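Local coordinates for protein cruciferin (PDB 3KGL) that probably serves as a seed storage protein, an 11S globulin that rapeseed lays down as a nutrient reserve, at residues A[7-12]-A[379-384]; A[335-340]-A[444-449]; A[350-355]-A[394-399]; A[356-361]-A[385-390]. One frame throughout, in Å; residues are numbered along the deposited sequence.

From the N terminus, interaction 1 comes first: the loop 7-12, before strand 19-23, reaches 367 residues along the chain to segment 379-384 in the C-terminal cupin domain. That long closure crosses the other three. These form a concentric set within the C-terminal half: interaction 2 brings the C-terminal tail 444-449 to strand 334-341, interaction 3 lies within that span and joins 350-355 to 394-399, and interaction 4 is innermost, pairing 356-361 with 385-390. Interactions 2 and 4 share a sheet, strands 334-341 and 385-390 being neighbours, and interactions 3 and 4 share strand 354-360. Interactions 1, 2 and 4 also touch the second subunit.

Interaction 1 of 4, residues A[7-12]-A[379-384]; sequences CQLDQL and SIPQGF
Cys7 and Leu9 meet Phe384 and Pro381, the two ends of a type II beta turn that links strands 377-380 and 385-390 in the C-terminal cupin domain; glycine suits its third position, Gly383, because at a phi of 105° a side chain would run into the preceding carbonyl.

Cys7 comes first in the N-terminal loop. Its O lies at the edge of the aromatic ring, 4.4 Å from Phe384 CZ, while its sulphur is tied to Cys40 by a disulfide. An inverse gamma turn centred on Gln8 then leads to Leu9, whose one methyl, CD2, reaches both apolar groups: it is 4.2 Å from Pro381 CG and 4.4 Å from Phe384 CE2. Those two partners are themselves in contact, since Pro381 CD lies over one face of the Phe384 ring, toward its rim.

Leu12 holds CG opposite its carbonyl carbon (chi1 -36°), which turns the forked end inward: CD2 meets the Phe384 ring obliquely and the other methyl runs on to the strand. There Ser379 OG is hydrogen-bonded to Gln37 O and Ser41 OG of helix 36-41, and Leu12 CD1 rests 3.5 Å from Ser379 O.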
loop_
_atom_site.group_PDB
_atom_site.type_symbol
_atom_site.label_atom_id
_atom_site.label_comp_id
_atom_site.label_asym_id
_atom_site.label_seq_id
_atom_site.Cartn_x
_atom_site.Cartn_y
_atom_site.Cartn_z
ATOM N N CYS A 7 -8.852 8.766 -12.773
ATOM C CA CYS A 7 -9.951 7.884 -13.179
ATOM C C CYS A 7 -11.253 8.572 -13.622
ATOM O O CYS A 7 -12.286 7.912 -13.780
ATOM C CB CYS A 7 -10.224 6.847 -12.098
ATOM S SG CYS A 7 -8.936 5.618 -12.034
ATOM N N GLN A 8 -11.193 9.891 -13.804
ATOM C CA GLN A 8 -12.210 10.627 -14.548
ATOM C C GLN A 8 -11.981 10.361 -16.036
ATOM O O GLN A 8 -11.352 11.162 -16.732
ATOM C CB GLN A 8 -12.116 12.127 -14.254
ATOM C CG GLN A 8 -13.367 12.948 -14.582
ATOM C CD GLN A 8 -14.634 12.286 -14.104
ATOM O OE1 GLN A 8 -15.156 12.628 -13.047
ATOM N NE2 GLN A 8 -15.131 11.316 -14.873
ATOM N N LEU A 9 -12.476 9.213 -16.496
ATOM C CA LEU A 9 -12.337 8.757 -17.877
ATOM C C LEU A 9 -13.681 8.836 -18.558
ATOM O O LEU A 9 -14.692 8.366 -18.016
ATOM C CB LEU A 9 -11.916 7.298 -17.915
ATOM C CG LEU A 9 -10.443 6.930 -17.975
ATOM C CD1 LEU A 9 -9.614 7.918 -17.203
ATOM C CD2 LEU A 9 -10.314 5.534 -17.437
ATOM N N ASP A 10 -13.691 9.403 -19.760
ATOM C CA ASP A 10 -14.936 9.596 -20.485
ATOM C C ASP A 10 -14.953 8.790 -21.762
ATOM O O ASP A 10 -16.006 8.540 -22.332
ATOM C CB ASP A 10 -15.166 11.078 -20.747
ATOM C CG ASP A 10 -15.729 11.801 -19.525
ATOM O OD1 ASP A 10 -16.876 11.485 -19.102
ATOM O OD2 ASP A 10 -15.014 12.679 -18.988
ATOM N N GLN A 11 -13.772 8.351 -22.177
ATOM C CA GLN A 11 -13.644 7.542 -23.367
ATOM C C GLN A 11 -12.444 6.608 -23.255
ATOM O O GLN A 11 -11.326 7.062 -23.016
ATOM C CB GLN A 11 -13.485 8.456 -24.571
ATOM C CG GLN A 11 -13.872 7.840 -25.896
ATOM C CD GLN A 11 -13.147 8.494 -27.053
ATOM O OE1 GLN A 11 -12.357 9.421 -26.861
ATOM N NE2 GLN A 11 -13.406 8.009 -28.263
ATOM N N LEU A 12 -12.683 5.305 -23.403
ATOM C CA LEU A 12 -11.600 4.321 -23.470
ATOM C C LEU A 12 -11.459 3.841 -24.904
ATOM O O LEU A 12 -12.409 3.901 -25.674
ATOM C CB LEU A 12 -11.867 3.104 -22.577
ATOM C CG LEU A 12 -12.571 3.209 -21.218
ATOM C CD1 LEU A 12 -13.253 1.890 -20.857
ATOM C CD2 LEU A 12 -11.612 3.629 -20.122
ATOM N N SER A 379 -8.624 -1.344 -21.222
ATOM C CA SER A 379 -8.505 -1.175 -19.781
ATOM C C SER A 379 -9.897 -1.012 -19.117
ATOM O O SER A 379 -10.750 -0.277 -19.599
ATOM C CB SER A 379 -7.554 -0.009 -19.483
ATOM O OG SER A 379 -7.662 0.451 -18.148
ATOM N N ILE A 380 -10.133 -1.732 -18.026
ATOM C CA ILE A 380 -11.435 -1.728 -17.368
ATOM C C ILE A 380 -11.275 -1.550 -15.849
ATOM O O ILE A 380 -11.069 -2.526 -15.124
ATOM C CB ILE A 380 -12.171 -3.047 -17.657
ATOM C CG1 ILE A 380 -12.171 -3.331 -19.157
ATOM C CG2 ILE A 380 -13.584 -3.033 -17.085
ATOM C CD1 ILE A 380 -12.832 -4.639 -19.531
ATOM N N PRO A 381 -11.369 -0.300 -15.360
ATOM C CA PRO A 381 -11.100 -0.018 -13.947
ATOM C C PRO A 381 -12.202 -0.553 -13.038
ATOM O O PRO A 381 -13.350 -0.638 -13.485
ATOM C CB PRO A 381 -11.078 1.517 -13.889
ATOM C CG PRO A 381 -11.034 1.977 -15.320
ATOM C CD PRO A 381 -11.704 0.920 -16.104
ATOM N N GLN A 382 -11.838 -0.903 -11.800
ATOM C CA GLN A 382 -12.771 -1.333 -10.759
ATOM C C GLN A 382 -14.113 -0.599 -10.728
ATOM O O GLN A 382 -14.164 0.591 -10.428
ATOM C CB GLN A 382 -12.106 -1.162 -9.397
ATOM C CG GLN A 382 -13.083 -1.099 -8.234
ATOM C CD GLN A 382 -12.390 -0.878 -6.908
ATOM O OE1 GLN A 382 -11.482 -0.049 -6.790
ATOM N NE2 GLN A 382 -12.820 -1.620 -5.896
ATOM N N GLY A 383 -15.203 -1.309 -11.010
ATOM C CA GLY A 383 -16.520 -0.691 -10.998
ATOM C C GLY A 383 -17.131 -0.403 -12.361
ATOM O O GLY A 383 -18.352 -0.424 -12.527
ATOM N N PHE A 384 -16.291 -0.093 -13.339
ATOM C CA PHE A 384 -16.753 -0.032 -14.710
ATOM C C PHE A 384 -17.371 -1.383 -15.062
ATOM O O PHE A 384 -16.838 -2.429 -14.704
ATOM C CB PHE A 384 -15.591 0.272 -15.646
ATOM C CG PHE A 384 -15.090 1.681 -15.552
ATOM C CD1 PHE A 384 -15.029 2.325 -14.336
ATOM C CD2 PHE A 384 -14.658 2.355 -16.680
ATOM C CE1 PHE A 384 -14.557 3.623 -14.247
ATOM C CE2 PHE A 384 -14.181 3.653 -16.589
ATOM C CZ PHE A 384 -14.130 4.286 -15.370
#

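Interaction 2 of 4, residues A[335-340]-A[444-449]; sequences MVLPQW and TIETTL
Leu337 holds its CG opposite its own carbonyl carbon (chi1 -57°) and then extends (chi2 179°), which carries CD1 across to the tail segment, 3.6 Å from Thr447 O and 3.8 Å from Glu446 O. On Thr448 OG1 lies beside the backbone N (chi1 -78°), which leaves CG2 opposite it and lays that methyl side by side with Val336, 4.1 Å from CG1. A long, branched apolar chain suits Leu337 because it must span the gap to a bend of the tail, where Thr444 CG2 also lies 4.2 Å from its CD1.

The backbones meet as one antiparallel bridge, in which Val336 and Leu449 form a non-hydrogen-bonded pair with Val336 CG2 4.3 Å from Leu449 CD2. Beside it Leu337 N donates to Thr448 O at 3.0 Å. Cut back to alanine, Leu337 would lose the CD1 that meets Thr444, Glu446 and Thr447, and a gap would probably open at the bend.

Thr444 and Glu446 turn their polar ends to the second subunit, bonding Ala231 O and Lys233 there. The tail leads from helix 434-442 into the short strand 449-451, which pairs with the start of strand 334-341 as 408-410 does with its end, while strand 385-390 pairs along the other edge.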
loop_
_atom_site.group_PDB
_atom_site.type_symbol
_atom_site.label_atom_id
_atom_site.label_comp_id
_atom_site.label_asym_id
_atom_site.label_seq_id
_atom_site.Cartn_x
_atom_site.Cartn_y
_atom_site.Cartn_z
ATOM N N MET A 335 -22.370 -14.288 -25.632
ATOM C CA MET A 335 -22.257 -13.052 -24.868
ATOM C C MET A 335 -21.847 -13.309 -23.424
ATOM O O MET A 335 -22.316 -14.256 -22.787
ATOM C CB MET A 335 -23.571 -12.273 -24.909
ATOM C CG MET A 335 -23.647 -11.122 -23.925
ATOM S SD MET A 335 -25.245 -10.289 -23.954
ATOM C CE MET A 335 -26.276 -11.491 -23.131
ATOM N N VAL A 336 -20.951 -12.463 -22.927
ATOM C CA VAL A 336 -20.574 -12.471 -21.529
ATOM C C VAL A 336 -21.368 -11.394 -20.839
ATOM O O VAL A 336 -21.052 -10.212 -20.945
ATOM C CB VAL A 336 -19.086 -12.183 -21.314
ATOM C CG1 VAL A 336 -18.671 -12.672 -19.928
ATOM C CG2 VAL A 336 -18.254 -12.855 -22.394
ATOM N N LEU A 337 -22.410 -11.824 -20.143
ATOM C CA LEU A 337 -23.270 -10.939 -19.381
ATOM C C LEU A 337 -22.529 -9.795 -18.700
ATOM O O LEU A 337 -21.440 -9.981 -18.151
ATOM C CB LEU A 337 -24.005 -11.757 -18.330
ATOM C CG LEU A 337 -24.785 -12.881 -18.983
ATOM C CD1 LEU A 337 -25.492 -13.708 -17.941
ATOM C CD2 LEU A 337 -25.763 -12.256 -19.957
ATOM N N PRO A 338 -23.145 -8.610 -18.707
ATOM C CA PRO A 338 -22.627 -7.391 -18.081
ATOM C C PRO A 338 -22.129 -7.627 -16.659
ATOM O O PRO A 338 -22.926 -7.868 -15.755
ATOM C CB PRO A 338 -23.850 -6.477 -18.056
ATOM C CG PRO A 338 -24.686 -6.944 -19.184
ATOM C CD PRO A 338 -24.510 -8.422 -19.229
ATOM N N GLN A 339 -20.817 -7.547 -16.479
ATOM C CA GLN A 339 -20.176 -7.735 -15.181
ATOM C C GLN A 339 -19.275 -6.545 -14.837
ATOM O O GLN A 339 -18.886 -5.775 -15.710
ATOM C CB GLN A 339 -19.347 -9.028 -15.193
ATOM C CG GLN A 339 -18.161 -9.025 -16.173
ATOM C CD GLN A 339 -17.664 -10.419 -16.527
ATOM O OE1 GLN A 339 -16.466 -10.632 -16.764
ATOM N NE2 GLN A 339 -18.586 -11.377 -16.573
ATOM N N TRP A 340 -18.949 -6.389 -13.562
ATOM C CA TRP A 340 -17.902 -5.457 -13.170
ATOM C C TRP A 340 -16.969 -6.170 -12.215
ATOM O O TRP A 340 -17.240 -7.284 -11.816
ATOM C CB TRP A 340 -18.483 -4.201 -12.540
ATOM C CG TRP A 340 -18.883 -4.290 -11.074
ATOM C CD1 TRP A 340 -18.073 -4.097 -9.982
ATOM C CD2 TRP A 340 -20.201 -4.521 -10.547
ATOM N NE1 TRP A 340 -18.799 -4.217 -8.822
ATOM C CE2 TRP A 340 -20.106 -4.476 -9.142
ATOM C CE3 TRP A 340 -21.447 -4.777 -11.130
ATOM C CZ2 TRP A 340 -21.197 -4.682 -8.320
ATOM C CZ3 TRP A 340 -22.530 -4.979 -10.309
ATOM C CH2 TRP A 340 -22.400 -4.932 -8.922
ATOM N N THR A 444 -33.345 -14.493 -17.392
ATOM C CA THR A 444 -32.042 -15.068 -17.703
ATOM C C THR A 444 -31.610 -16.004 -16.590
ATOM O O THR A 444 -31.445 -15.586 -15.442
ATOM C CB THR A 444 -30.970 -13.983 -17.884
ATOM O OG1 THR A 444 -31.303 -13.167 -19.010
ATOM C CG2 THR A 444 -29.616 -14.610 -18.117
ATOM N N ILE A 445 -31.430 -17.275 -16.921
ATOM C CA ILE A 445 -31.027 -18.231 -15.903
ATOM C C ILE A 445 -29.549 -18.571 -15.981
ATOM O O ILE A 445 -28.981 -19.070 -15.013
ATOM C CB ILE A 445 -31.847 -19.528 -15.962
ATOM C CG1 ILE A 445 -31.545 -20.297 -17.253
ATOM C CG2 ILE A 445 -33.332 -19.220 -15.813
ATOM C CD1 ILE A 445 -31.870 -21.776 -17.169
ATOM N N GLU A 446 -28.926 -18.312 -17.128
ATOM C CA GLU A 446 -27.481 -18.506 -17.244
ATOM C C GLU A 446 -26.725 -17.550 -16.316
ATOM O O GLU A 446 -27.210 -16.458 -16.005
ATOM C CB GLU A 446 -26.992 -18.369 -18.695
ATOM C CG GLU A 446 -27.677 -17.292 -19.504
ATOM C CD GLU A 446 -28.681 -17.860 -20.476
ATOM O OE1 GLU A 446 -28.408 -18.949 -21.039
ATOM O OE2 GLU A 446 -29.734 -17.215 -20.684
ATOM N N THR A 447 -25.541 -17.968 -15.879
ATOM C CA THR A 447 -24.799 -17.233 -14.862
ATOM C C THR A 447 -23.885 -16.161 -15.446
ATOM O O THR A 447 -23.896 -14.994 -15.013
ATOM C CB THR A 447 -23.963 -18.207 -14.017
ATOM O OG1 THR A 447 -24.770 -18.703 -12.944
ATOM C CG2 THR A 447 -22.730 -17.521 -13.443
ATOM N N THR A 448 -23.105 -16.579 -16.438
ATOM C CA THR A 448 -22.059 -15.752 -17.009
ATOM C C THR A 448 -22.099 -15.756 -18.547
ATOM O O THR A 448 -22.169 -14.693 -19.170
ATOM C CB THR A 448 -20.678 -16.215 -16.496
ATOM O OG1 THR A 448 -20.469 -15.718 -15.166
ATOM C CG2 THR A 448 -19.570 -15.711 -17.399
ATOM N N LEU A 449 -22.061 -16.951 -19.144
ATOM C CA LEU A 449 -22.128 -17.121 -20.604
ATOM C C LEU A 449 -23.556 -17.304 -21.112
ATOM O O LEU A 449 -24.408 -17.841 -20.406
ATOM C CB LEU A 449 -21.303 -18.334 -21.047
ATOM C CG LEU A 449 -19.849 -18.119 -21.446
ATOM C CD1 LEU A 449 -19.353 -19.327 -22.220
ATOM C CD2 LEU A 449 -19.740 -16.868 -22.286
#

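Interaction 3 of 4, residues A[350-355]-A[394-399]; sequences VTDGEA and QFRWIE
Phe395 receives the methyl of Ala355 squarely over its ring: CB stands 3.4 Å from the ring centroid, 2° off the normal, a CH-pi contact that suits a residue no bulkier than alanine. The ring is carried there by a CG opposite the backbone N (chi1 -174°), and Val350 crosses it at about a right angle, CG1 lying 3.7 Å from CE1. Replacing Phe395 by a serine would probably leave Ala355 and Val350 facing a gap in this buried part.

Next to this packing is a classic beta bulge, where strand 346-352 meets strand 394-401 in the cupin's antiparallel sheet. Thr351 N and Asp352 N both reach Arg396 O, at 2.9 and 3.2 Å, from the same face of its plane, and Arg396 N returns a bond to Asp352 O.

The solvent side is looser. Partly exposed, Asp352 and Arg396 lie alongside each other, and NE donates almost straight (171°) to OD2 at 3.2 Å, a salt bridge that meets the carboxylate from above its plane; Arg396 NH2 also bonds Ser329 OG.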
loop_
_atom_site.group_PDB
_atom_site.type_symbol
_atom_site.label_atom_id
_atom_site.label_comp_id
_atom_site.label_asym_id
_atom_site.label_seq_id
_atom_site.Cartn_x
_atom_site.Cartn_y
_atom_site.Cartn_z
ATOM N N VAL A 350 -7.017 -9.215 -26.455
ATOM C CA VAL A 350 -7.599 -10.144 -27.405
ATOM C C VAL A 350 -6.470 -10.961 -28.023
ATOM O O VAL A 350 -5.495 -10.399 -28.514
ATOM C CB VAL A 350 -8.348 -9.376 -28.497
ATOM C CG1 VAL A 350 -8.988 -10.334 -29.508
ATOM C CG2 VAL A 350 -9.382 -8.493 -27.862
ATOM N N THR A 351 -6.578 -12.285 -27.976
ATOM C CA THR A 351 -5.557 -13.127 -28.588
ATOM C C THR A 351 -6.052 -13.688 -29.910
ATOM O O THR A 351 -5.258 -14.143 -30.724
ATOM C CB THR A 351 -5.096 -14.290 -27.666
ATOM O OG1 THR A 351 -6.191 -15.171 -27.382
ATOM C CG2 THR A 351 -4.532 -13.756 -26.373
ATOM N N ASP A 352 -7.364 -13.633 -30.129
ATOM C CA ASP A 352 -7.963 -14.262 -31.298
ATOM C C ASP A 352 -9.343 -13.708 -31.621
ATOM O O ASP A 352 -10.258 -13.757 -30.798
ATOM C CB ASP A 352 -8.073 -15.771 -31.076
ATOM C CG ASP A 352 -6.724 -16.458 -31.053
ATOM O OD1 ASP A 352 -6.038 -16.399 -32.101
ATOM O OD2 ASP A 352 -6.357 -17.051 -30.000
ATOM N N GLY A 353 -9.496 -13.190 -32.833
ATOM C CA GLY A 353 -10.799 -12.758 -33.283
ATOM C C GLY A 353 -11.291 -11.423 -32.756
ATOM O O GLY A 353 -10.522 -10.542 -32.363
ATOM N N GLU A 354 -12.605 -11.279 -32.751
ATOM C CA GLU A 354 -13.217 -9.987 -32.566
ATOM C C GLU A 354 -14.453 -10.116 -31.699
ATOM O O GLU A 354 -15.145 -11.132 -31.728
ATOM C CB GLU A 354 -13.643 -9.412 -33.924
ATOM C CG GLU A 354 -12.523 -9.139 -34.910
ATOM C CD GLU A 354 -12.716 -7.820 -35.656
ATOM O OE1 GLU A 354 -11.828 -7.441 -36.459
ATOM O OE2 GLU A 354 -13.754 -7.155 -35.428
ATOM N N ALA A 355 -14.742 -9.071 -30.937
ATOM C CA ALA A 355 -15.997 -8.999 -30.210
ATOM C C ALA A 355 -16.424 -7.554 -30.013
ATOM O O ALA A 355 -15.613 -6.628 -30.052
ATOM C CB ALA A 355 -15.893 -9.715 -28.883
ATOM N N GLN A 394 -14.619 -17.517 -33.446
ATOM C CA GLN A 394 -14.519 -17.575 -31.994
ATOM C C GLN A 394 -13.649 -16.464 -31.420
ATOM O O GLN A 394 -12.648 -16.055 -32.015
ATOM C CB GLN A 394 -14.097 -18.955 -31.500
ATOM C CG GLN A 394 -12.606 -19.189 -31.400
ATOM C CD GLN A 394 -12.303 -20.544 -30.774
ATOM O OE1 GLN A 394 -13.106 -21.077 -29.987
ATOM N NE2 GLN A 394 -11.149 -21.115 -31.127
ATOM N N PHE A 395 -14.078 -15.966 -30.266
ATOM C CA PHE A 395 -13.407 -14.888 -29.552
ATOM C C PHE A 395 -12.577 -15.461 -28.412
ATOM O O PHE A 395 -13.074 -16.260 -27.625
ATOM C CB PHE A 395 -14.455 -13.933 -28.978
ATOM C CG PHE A 395 -13.875 -12.717 -28.335
ATOM C CD1 PHE A 395 -13.013 -11.890 -29.041
ATOM C CD2 PHE A 395 -14.194 -12.389 -27.031
ATOM C CE1 PHE A 395 -12.473 -10.753 -28.451
ATOM C CE2 PHE A 395 -13.654 -11.256 -26.441
ATOM C CZ PHE A 395 -12.787 -10.438 -27.154
ATOM N N ARG A 396 -11.312 -15.072 -28.317
ATOM C CA ARG A 396 -10.492 -15.526 -27.199
ATOM C C ARG A 396 -9.628 -14.405 -26.675
ATOM O O ARG A 396 -9.079 -13.614 -27.439
ATOM C CB ARG A 396 -9.637 -16.719 -27.594
ATOM C CG ARG A 396 -10.294 -17.549 -28.638
ATOM C CD ARG A 396 -9.844 -18.969 -28.580
ATOM N NE ARG A 396 -8.400 -19.113 -28.604
ATOM C CZ ARG A 396 -7.779 -20.137 -28.041
ATOM N NH1 ARG A 396 -6.452 -20.227 -28.094
ATOM N NH2 ARG A 396 -8.501 -21.062 -27.410
ATOM N N TRP A 397 -9.509 -14.346 -25.359
ATOM C CA TRP A 397 -8.898 -13.195 -24.733
ATOM C C TRP A 397 -8.321 -13.569 -23.385
ATOM O O TRP A 397 -8.599 -14.641 -22.854
ATOM C CB TRP A 397 -9.935 -12.070 -24.593
ATOM C CG TRP A 397 -10.939 -12.221 -23.447
ATOM C CD1 TRP A 397 -10.938 -11.533 -22.276
ATOM C CD2 TRP A 397 -12.080 -13.092 -23.391
ATOM N NE1 TRP A 397 -11.987 -11.918 -21.493
ATOM C CE2 TRP A 397 -12.708 -12.873 -22.154
ATOM C CE3 TRP A 397 -12.629 -14.033 -24.264
ATOM C CZ2 TRP A 397 -13.857 -13.557 -21.767
ATOM C CZ3 TRP A 397 -13.770 -14.708 -23.883
ATOM C CH2 TRP A 397 -14.373 -14.466 -22.644
ATOM N N ILE A 398 -7.511 -12.675 -22.838
ATOM C CA ILE A 398 -6.939 -12.866 -21.519
ATOM C C ILE A 398 -7.112 -11.553 -20.728
ATOM O O ILE A 398 -6.728 -10.494 -21.216
ATOM C CB ILE A 398 -5.446 -13.326 -21.642
ATOM C CG1 ILE A 398 -5.121 -14.455 -20.660
ATOM C CG2 ILE A 398 -4.481 -12.163 -21.535
ATOM C CD1 ILE A 398 -5.529 -14.200 -19.212
ATOM N N GLU A 399 -7.756 -11.617 -19.555
ATOM C CA GLU A 399 -7.840 -10.480 -18.619
ATOM C C GLU A 399 -6.804 -10.614 -17.495
ATOM O O GLU A 399 -6.662 -11.678 -16.908
ATOM C CB GLU A 399 -9.221 -10.390 -17.967
ATOM C CG GLU A 399 -10.417 -10.349 -18.913
ATOM C CD GLU A 399 -11.758 -10.307 -18.168
ATOM O OE1 GLU A 399 -11.825 -9.707 -17.068
ATOM O OE2 GLU A 399 -12.752 -10.869 -18.687
#

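Interaction 4 of 4, residues A[356-361]-A[385-390]; sequences HVQVVN and SVVKRA
His356, Gln358 and Val360 pair with Arg389, Val387 and Ser385 through three hydrogen-bonded antiparallel pairs, each closed by two backbone bonds; Gln358 N to Val387 O and Val387 N to Gln358 O both measure 2.9 Å. Between them, Val357 and Val359 face Lys388 and Val386 as non-hydrogen-bonded pairs, with CA-H...O contacts such as Val386 CA to Gln358 O at 3.3 Å.

Side chains alternate between the two faces. On the face of Val357, Val359, Val386 and Lys388, Val357 and Val386 meet aslant, CG2 to CG1 at 3.9 Å; branched valines suit both the extended backbone and a buried surface. On the other face Val387 sets CG1 between its backbone N and carbonyl carbon (chi1 82°), which brings that methyl 3.9 Å from Gln358 CB, the two side chains lying alongside and pointing the same way.

The next shell fixes the polar ends. His356 bonds through NE2 to Asp369 and through ND1 to Gln371, so both imidazole nitrogens have partners. Gln358 NE2 reaches Thr224 of the second subunit, whose Val227 packs on Val387. Arg389 gives NE to Asn333 and NH1 to a bound sulfate, probably from the crystallisation liquor.

Within the curled antiparallel sheet, strand 385-390 runs between strands 354-360 and 334-341, and strands 366-369 and 371-373 line the far edge of 354-360. Leu378 and Ile380 of strand 377-380 pack against Val357, Val359 and Val386.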
loop_
_atom_site.group_PDB
_atom_site.type_symbol
_atom_site.label_atom_id
_atom_site.label_comp_id
_atom_site.label_asym_id
_atom_site.label_seq_id
_atom_site.Cartn_x
_atom_site.Cartn_y
_atom_site.Cartn_z
ATOM N N HIS A 356 -17.716 -7.358 -29.811
ATOM C CA HIS A 356 -18.227 -6.023 -29.624
ATOM C C HIS A 356 -18.513 -5.792 -28.153
ATOM O O HIS A 356 -19.310 -6.511 -27.539
ATOM C CB HIS A 356 -19.482 -5.801 -30.456
ATOM C CG HIS A 356 -19.958 -4.387 -30.431
ATOM N ND1 HIS A 356 -19.572 -3.460 -31.376
ATOM C CD2 HIS A 356 -20.754 -3.731 -29.553
ATOM C CE1 HIS A 356 -20.123 -2.293 -31.088
ATOM N NE2 HIS A 356 -20.844 -2.431 -29.988
ATOM N N VAL A 357 -17.844 -4.797 -27.580
ATOM C CA VAL A 357 -17.986 -4.548 -26.153
ATOM C C VAL A 357 -18.501 -3.161 -25.824
ATOM O O VAL A 357 -18.263 -2.191 -26.543
ATOM C CB VAL A 357 -16.682 -4.839 -25.320
ATOM C CG1 VAL A 357 -15.428 -4.938 -26.184
ATOM C CG2 VAL A 357 -16.499 -3.786 -24.246
ATOM N N GLN A 358 -19.226 -3.096 -24.719
ATOM C CA GLN A 358 -19.616 -1.837 -24.132
ATOM C C GLN A 358 -19.066 -1.757 -22.704
ATOM O O GLN A 358 -19.124 -2.722 -21.935
ATOM C CB GLN A 358 -21.134 -1.693 -24.150
ATOM C CG GLN A 358 -21.766 -2.082 -25.474
ATOM C CD GLN A 358 -23.208 -1.623 -25.600
ATOM O OE1 GLN A 358 -23.505 -0.429 -25.514
ATOM N NE2 GLN A 358 -24.111 -2.571 -25.818
ATOM N N VAL A 359 -18.513 -0.599 -22.375
ATOM C CA VAL A 359 -18.001 -0.320 -21.049
ATOM C C VAL A 359 -18.730 0.928 -20.549
ATOM O O VAL A 359 -18.759 1.951 -21.238
ATOM C CB VAL A 359 -16.486 -0.054 -21.111
ATOM C CG1 VAL A 359 -15.888 0.046 -19.726
ATOM C CG2 VAL A 359 -15.809 -1.142 -21.900
ATOM N N VAL A 360 -19.337 0.836 -19.367
ATOM C CA VAL A 360 -20.043 1.969 -18.778
ATOM C C VAL A 360 -19.390 2.401 -17.449
ATOM O O VAL A 360 -19.124 1.558 -16.581
ATOM C CB VAL A 360 -21.503 1.594 -18.519
ATOM C CG1 VAL A 360 -22.282 2.802 -18.029
ATOM C CG2 VAL A 360 -22.116 0.994 -19.765
ATOM N N ASN A 361 -19.135 3.700 -17.276
ATOM C CA ASN A 361 -18.518 4.166 -16.026
ATOM C C ASN A 361 -19.510 4.485 -14.909
ATOM O O ASN A 361 -20.660 4.033 -14.933
ATOM C CB ASN A 361 -17.512 5.313 -16.245
ATOM C CG ASN A 361 -18.144 6.581 -16.823
ATOM O OD1 ASN A 361 -17.426 7.483 -17.268
ATOM N ND2 ASN A 361 -19.476 6.660 -16.818
ATOM N N SER A 385 -18.501 -1.350 -15.750
ATOM C CA SER A 385 -19.239 -2.559 -16.083
ATOM C C SER A 385 -19.157 -2.839 -17.576
ATOM O O SER A 385 -19.278 -1.926 -18.402
ATOM C CB SER A 385 -20.698 -2.460 -15.606
ATOM O OG SER A 385 -20.992 -1.164 -15.103
ATOM N N VAL A 386 -18.960 -4.114 -17.908
ATOM C CA VAL A 386 -18.548 -4.512 -19.243
ATOM C C VAL A 386 -19.467 -5.565 -19.814
ATOM O O VAL A 386 -19.772 -6.545 -19.140
ATOM C CB VAL A 386 -17.134 -5.145 -19.214
ATOM C CG1 VAL A 386 -16.581 -5.371 -20.631
ATOM C CG2 VAL A 386 -16.192 -4.287 -18.417
ATOM N N VAL A 387 -19.897 -5.374 -21.061
ATOM C CA VAL A 387 -20.475 -6.475 -21.831
ATOM C C VAL A 387 -19.681 -6.721 -23.115
ATOM O O VAL A 387 -19.133 -5.794 -23.713
ATOM C CB VAL A 387 -21.949 -6.260 -22.159
ATOM C CG1 VAL A 387 -22.092 -5.355 -23.378
ATOM C CG2 VAL A 387 -22.616 -7.599 -22.401
ATOM N N LYS A 388 -19.600 -7.978 -23.522
ATOM C CA LYS A 388 -18.863 -8.326 -24.725
ATOM C C LYS A 388 -19.596 -9.432 -25.478
ATOM O O LYS A 388 -20.001 -10.409 -24.879
ATOM C CB LYS A 388 -17.415 -8.719 -24.382
ATOM C CG LYS A 388 -17.168 -9.075 -22.908
ATOM C CD LYS A 388 -15.677 -9.292 -22.606
ATOM C CE LYS A 388 -15.376 -9.165 -21.101
ATOM N NZ LYS A 388 -15.761 -10.357 -20.277
ATOM N N ARG A 389 -19.815 -9.240 -26.779
ATOM C CA ARG A 389 -20.428 -10.260 -27.622
ATOM C C ARG A 389 -19.409 -10.701 -28.664
ATOM O O ARG A 389 -18.766 -9.871 -29.290
ATOM C CB ARG A 389 -21.672 -9.710 -28.314
ATOM C CG ARG A 389 -22.492 -10.783 -29.035
ATOM C CD ARG A 389 -23.573 -10.200 -29.962
ATOM N NE ARG A 389 -23.195 -10.262 -31.376
ATOM C CZ ARG A 389 -23.060 -9.203 -32.168
ATOM N NH1 ARG A 389 -23.287 -7.991 -31.691
ATOM N NH2 ARG A 389 -22.713 -9.352 -33.442
ATOM N N ALA A 390 -19.241 -12.004 -28.845
ATOM C CA ALA A 390 -18.249 -12.488 -29.800
ATOM C C ALA A 390 -18.762 -12.241 -31.209
ATOM O O ALA A 390 -19.963 -12.310 -31.463
ATOM C CB ALA A 390 -17.942 -13.960 -29.572
#